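Local coordinates for protein 6-phosphogluconate dehydrogenase, NAD-binding (Mycolicibacterium smegmatis MC2 155, PDB 6SMT) that binds NADPH and acts as an S-enantioselective imine reductase, probably passing hydride from the cofactor to the carbon of a C=N bond, at residues Q23-A28 with D157-L162; S67-V72 with R153-T158. All blocks are in the same frame, centred on the assembly; numbering follows the deposited sequence.

Contact 1: residues Q23-A28 with D157-L162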
loop_
_atom_site.group_PDB
_atom_site.type_symbol
_atom_site.label_atom_id
_atom_site.label_comp_id
_atom_site.label_asym_id
_atom_site.label_seq_id
_atom_site.Cartn_x
_atom_site.Cartn_y
_atom_site.Cartn_z
ATOM N N GLN B 23 25.433 1.689 8.544
ATOM C CA GLN B 23 26.511 1.446 7.529
ATOM C C GLN B 23 26.230 2.290 6.297
ATOM O O GLN B 23 27.179 2.870 5.734
ATOM C CB GLN B 23 26.554 -0.016 7.120
ATOM C CG GLN B 23 26.809 -0.951 8.273
ATOM C CD GLN B 23 28.212 -1.350 8.547
ATOM O OE1 GLN B 23 29.097 -1.180 7.672
ATOM N NE2 GLN B 23 28.449 -1.836 9.768
ATOM N N ALA B 24 25.006 2.345 5.791
ATOM C CA ALA B 24 24.660 3.138 4.600
ATOM C C ALA B 24 24.937 4.624 4.828
ATOM O O ALA B 24 25.489 5.299 3.977
ATOM C CB ALA B 24 23.212 2.864 4.232
ATOM N N LEU B 25 24.536 5.142 5.986
ATOM C CA LEU B 25 24.804 6.561 6.321
ATOM C C LEU B 25 26.322 6.795 6.263
ATOM O O LEU B 25 26.749 7.774 5.692
ATOM C CB LEU B 25 24.217 6.911 7.671
ATOM C CG LEU B 25 22.696 6.913 7.813
ATOM C CD1 LEU B 25 22.322 7.050 9.267
ATOM C CD2 LEU B 25 22.054 8.015 7.014
ATOM N N SER B 26 27.054 5.937 6.959
ATOM C CA SER B 26 28.526 6.092 7.060
ATOM C C SER B 26 29.178 6.017 5.690
ATOM O O SER B 26 30.038 6.873 5.388
ATOM C CB SER B 26 29.079 5.030 7.954
ATOM O OG SER B 26 28.612 5.100 9.282
ATOM N N ARG B 27 28.743 5.104 4.834
ATOM C CA ARG B 27 29.306 5.033 3.463
ATOM C C ARG B 27 28.997 6.292 2.709
ATOM O O ARG B 27 29.843 6.818 1.973
ATOM C CB ARG B 27 28.771 3.847 2.670
ATOM C CG ARG B 27 29.290 2.510 3.163
ATOM C CD ARG B 27 28.889 1.404 2.165
ATOM N NE ARG B 27 27.457 1.275 1.850
ATOM C CZ ARG B 27 26.587 0.547 2.574
ATOM N NH1 ARG B 27 26.984 -0.044 3.679
ATOM N NH2 ARG B 27 25.323 0.568 2.249
ATOM N N ALA B 28 27.793 6.827 2.807
ATOM C CA ALA B 28 27.457 8.030 2.030
ATOM C C ALA B 28 28.309 9.201 2.528
ATOM O O ALA B 28 28.715 10.063 1.668
ATOM C CB ALA B 28 25.975 8.338 2.152
ATOM N N ASP B 157 22.849 17.220 3.401
ATOM C CA ASP B 157 22.365 17.119 2.000
ATOM C C ASP B 157 23.069 16.014 1.227
ATOM O O ASP B 157 22.471 15.560 0.261
ATOM C CB ASP B 157 22.692 18.404 1.239
ATOM C CG ASP B 157 21.670 19.513 1.347
ATOM O OD1 ASP B 157 20.469 19.191 1.565
ATOM O OD2 ASP B 157 22.082 20.701 1.248
ATOM N N THR B 158 24.224 15.516 1.709
ATOM C CA THR B 158 24.896 14.402 1.042
ATOM C C THR B 158 24.099 13.103 1.270
ATOM O O THR B 158 24.321 12.160 0.527
ATOM C CB THR B 158 26.346 14.230 1.527
ATOM O OG1 THR B 158 26.410 13.807 2.873
ATOM C CG2 THR B 158 27.135 15.510 1.511
ATOM N N LEU B 159 23.148 13.071 2.208
ATOM C CA LEU B 159 22.456 11.783 2.483
ATOM C C LEU B 159 21.220 11.616 1.611
ATOM O O LEU B 159 20.769 10.471 1.384
ATOM C CB LEU B 159 22.036 11.797 3.943
ATOM C CG LEU B 159 23.141 11.888 4.986
ATOM C CD1 LEU B 159 22.532 12.051 6.340
ATOM C CD2 LEU B 159 24.069 10.666 4.775
ATOM N N GLY B 160 20.644 12.718 1.139
ATOM C CA GLY B 160 19.331 12.623 0.484
ATOM C C GLY B 160 18.614 13.953 0.427
ATOM O O GLY B 160 19.197 14.986 0.763
ATOM N N GLN B 161 17.408 13.966 -0.057
ATOM C CA GLN B 161 16.531 15.122 -0.006
ATOM C C GLN B 161 16.036 15.326 1.420
ATOM O O GLN B 161 15.717 14.321 2.093
ATOM C CB GLN B 161 15.313 14.982 -0.929
ATOM C CG GLN B 161 15.772 14.763 -2.363
ATOM C CD GLN B 161 14.744 15.109 -3.400
ATOM O OE1 GLN B 161 14.219 16.235 -3.406
ATOM N NE2 GLN B 161 14.558 14.185 -4.328
ATOM N N LEU B 162 16.194 16.538 1.909
ATOM C CA LEU B 162 15.877 16.871 3.301
ATOM C C LEU B 162 14.646 17.728 3.406
ATOM O O LEU B 162 14.366 18.614 2.542
ATOM C CB LEU B 162 17.070 17.606 3.910
ATOM C CG LEU B 162 18.456 17.073 3.640
ATOM C CD1 LEU B 162 19.428 18.015 4.330
ATOM C CD2 LEU B 162 18.640 15.640 4.060
#

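Contact 2: residues S67-V72 with R153-T158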
loop_
_atom_site.group_PDB
_atom_site.type_symbol
_atom_site.label_atom_id
_atom_site.label_comp_id
_atom_site.label_asym_id
_atom_site.label_seq_id
_atom_site.Cartn_x
_atom_site.Cartn_y
_atom_site.Cartn_z
ATOM N N SER B 67 33.692 14.780 16.831
ATOM C CA SER B 67 33.015 15.476 15.746
ATOM C C SER B 67 32.104 16.627 16.173
ATOM O O SER B 67 31.600 16.642 17.284
ATOM C CB SER B 67 32.181 14.478 14.926
ATOM O OG SER B 67 32.935 13.324 14.522
ATOM N N ASP B 68 31.798 17.474 15.239
ATOM C CA ASP B 68 30.854 18.590 15.494
ATOM C C ASP B 68 29.410 18.093 15.460
ATOM O O ASP B 68 28.576 18.695 16.148
ATOM C CB ASP B 68 31.026 19.681 14.462
ATOM C CG ASP B 68 32.382 20.377 14.541
ATOM O OD1 ASP B 68 32.950 20.383 15.634
ATOM O OD2 ASP B 68 32.752 20.937 13.533
ATOM N N LEU B 69 29.153 16.964 14.820
ATOM C CA LEU B 69 27.792 16.444 14.526
ATOM C C LEU B 69 27.795 14.976 14.759
ATOM O O LEU B 69 28.663 14.297 14.201
ATOM C CB LEU B 69 27.457 16.770 13.072
ATOM C CG LEU B 69 26.120 16.279 12.563
ATOM C CD1 LEU B 69 24.988 16.985 13.299
ATOM C CD2 LEU B 69 25.958 16.535 11.080
ATOM N N ALA B 70 26.847 14.462 15.522
ATOM C CA ALA B 70 26.693 13.050 15.833
ATOM C C ALA B 70 25.301 12.557 15.379
ATOM O O ALA B 70 24.332 13.218 15.739
ATOM C CB ALA B 70 26.874 12.709 17.272
ATOM N N LEU B 71 25.266 11.517 14.557
ATOM C CA LEU B 71 24.009 10.893 14.123
ATOM C C LEU B 71 23.814 9.619 14.905
ATOM O O LEU B 71 24.777 8.782 14.951
ATOM C CB LEU B 71 24.058 10.567 12.627
ATOM C CG LEU B 71 24.515 11.695 11.738
ATOM C CD1 LEU B 71 24.461 11.255 10.270
ATOM C CD2 LEU B 71 23.735 12.964 11.930
ATOM N N VAL B 72 22.664 9.396 15.535
ATOM C CA VAL B 72 22.392 8.186 16.317
ATOM C C VAL B 72 21.326 7.336 15.613
ATOM O O VAL B 72 20.188 7.760 15.499
ATOM C CB VAL B 72 22.016 8.493 17.763
ATOM C CG1 VAL B 72 21.987 7.210 18.527
ATOM C CG2 VAL B 72 22.931 9.547 18.406
ATOM N N ARG B 153 22.788 21.510 7.297
ATOM C CA ARG B 153 22.091 21.080 6.051
ATOM C C ARG B 153 23.142 20.752 5.013
ATOM O O ARG B 153 22.880 19.829 4.261
ATOM C CB ARG B 153 21.205 22.254 5.560
ATOM C CG ARG B 153 20.369 21.925 4.339
ATOM C CD ARG B 153 19.691 23.135 3.734
ATOM N NE ARG B 153 18.351 22.753 3.295
ATOM C CZ ARG B 153 18.091 21.828 2.371
ATOM N NH1 ARG B 153 19.067 21.239 1.718
ATOM N NH2 ARG B 153 16.840 21.503 2.076
ATOM N N GLY B 154 24.287 21.416 4.978
ATOM C CA GLY B 154 25.315 21.177 3.943
ATOM C C GLY B 154 25.946 19.798 4.079
ATOM O O GLY B 154 26.137 19.112 3.068
ATOM N N VAL B 155 26.227 19.338 5.273
ATOM C CA VAL B 155 26.644 17.934 5.528
ATOM C C VAL B 155 25.463 17.024 5.229
ATOM O O VAL B 155 25.592 15.991 4.557
ATOM C CB VAL B 155 27.190 17.790 6.941
ATOM C CG1 VAL B 155 27.247 16.355 7.401
ATOM C CG2 VAL B 155 28.535 18.485 6.978
ATOM N N LEU B 156 24.292 17.337 5.768
ATOM C CA LEU B 156 23.161 16.378 5.707
ATOM C C LEU B 156 22.755 16.190 4.236
ATOM O O LEU B 156 22.174 15.158 3.912
ATOM C CB LEU B 156 22.019 16.936 6.560
ATOM C CG LEU B 156 22.237 16.916 8.087
ATOM C CD1 LEU B 156 21.208 17.708 8.810
ATOM C CD2 LEU B 156 22.354 15.531 8.656
ATOM N N ASP B 157 22.849 17.220 3.401
ATOM C CA ASP B 157 22.365 17.119 2.000
ATOM C C ASP B 157 23.069 16.014 1.227
ATOM O O ASP B 157 22.471 15.560 0.261
ATOM C CB ASP B 157 22.692 18.404 1.239
ATOM C CG ASP B 157 21.670 19.513 1.347
ATOM O OD1 ASP B 157 20.469 19.191 1.565
ATOM O OD2 ASP B 157 22.082 20.701 1.248
ATOM N N THR B 158 24.224 15.516 1.709
ATOM C CA THR B 158 24.896 14.402 1.042
ATOM C C THR B 158 24.099 13.103 1.270
ATOM O O THR B 158 24.321 12.160 0.527
ATOM C CB THR B 158 26.346 14.230 1.527
ATOM O OG1 THR B 158 26.410 13.807 2.873
ATOM C CG2 THR B 158 27.135 15.510 1.511
#

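Contact 1: residues Q23-A28 with D157-L162
Ala28 and Leu25, one turn apart on helix 20-31, lean on the turn that carries the chain from helix 146-156 into strand 161-164. Thr158 comes first: its backbone O lies 4.5 Å from Ala28 CB, a loose van der Waals approach. The side chain of Thr158, whose hydroxyl is turned back to Val155 O, rests on Leu29 of the helix and on Ala32 and His34 in the loop that follows it. Leu159 is next and carries most of the contact. Its CG lies beside the backbone N, anti to the carbonyl carbon (chi1 -62°), which carries both methyls over to the helix, and the isobutyl group crosses that of Leu25 at about a right angle. One methyl, Leu159 CD2, meets both helix residues: it is 4.0 Å from Leu25 CD2, and the methyl of Ala28, CB, approaches the same Leu159 CD2 to 4.0 Å. The other branch takes part too, Leu159 CD1 standing 4.1 Å from Leu25 CD2, which therefore touches both prongs of the leucine fork. The backbones come nearest at Ala28 and Leu159, whose CA atoms are 6.3 Å apart, a closeness that the small alanine side chain permits. Helix 20-31 follows the glycine-rich turn of the Rossmann fold, in which Gly17, Gly19 and Gly22 match the GxGxxG pattern, and Leu25 itself packs on Asn73, an NADPH-binding residue; its side chain lies about 7 Å from the bound cofactor. On the other side of the contact, Leu159 is joined to Gly134 by backbone hydrogen bonding, and the chain then passes through Gly160 into strand 161-164.

Contact 2: residues S67-V72 with R153-T158
Leu69 and Val155 meet tip to tip, Leu69 CD2 lying 3.9 Å from Val155 CG1, and this is the tightest point between strand 69-72 and the C-terminal part of helix 146-156. Both side chains point at the opposing segment, and Leu69 CG, anti to its backbone N (chi1 178°), holds the methyl-bearing end of the leucine out along the line to the valine. From there the packing slackens. Leu156 reaches in with its end, and its CD2 methyl faces two strand residues, at 4.5 Å from Leu69 CD2 and 4.4 Å from Leu71 CD2. The CA atoms of Leu69 and Val155 remain 9.2 Å apart, so methyl groups alone bridge the gap. Strand 69-72 runs parallel between strands 12-16 and 95-98 in the Rossmann sheet of the NADPH-binding domain, and helix 146-156 packs across one face of that sheet: Val155 also rests on Val13, and Leu156 on Ile97. Alternation along the strand sends Leu69 and Leu71 to this face, while Ala70 touches Leu16. The other side of segment 153-158 is polar and partly open to solvent. There Arg153 NH1 and Asp157 OD1 form a salt bridge, with Asp157 OD2 also lying at the guanidinium edge, in its plane; this pairing of residues four apart in sequence sits on a flank that takes no part in the packing on 67-72, and Gly154 beside it is exposed. Further along, Val155 O is gripped by two donors of one residue, the backbone N of Thr158 and the hydroxyl OG1, which lies 2.9 Å from that O and nearly in line with the carbonyl, at a C=O...OG1 angle of 169°.

How the contacts relate
The centres of contact 1 and contact 2 are 9 Å apart within the NADPH-binding domain, and the two share Asp157 and Thr158. Along the chain, 23-28 comes first, then 67-72, and both find their partners in the later stretch 153-162. There the C-terminal part of helix 146-156 serves contact 2, and the turn leading to strand 161-164 serves contact 1. Leu162 CD2 packs against Leu156 O at 3.6 Å, so the two sites abut. Strand 161-164 is an outermost strand of the same sheet that holds strand 69-72 near its middle. The stretch thus joins the cofactor-side helix 20-31 to the central strands of the domain.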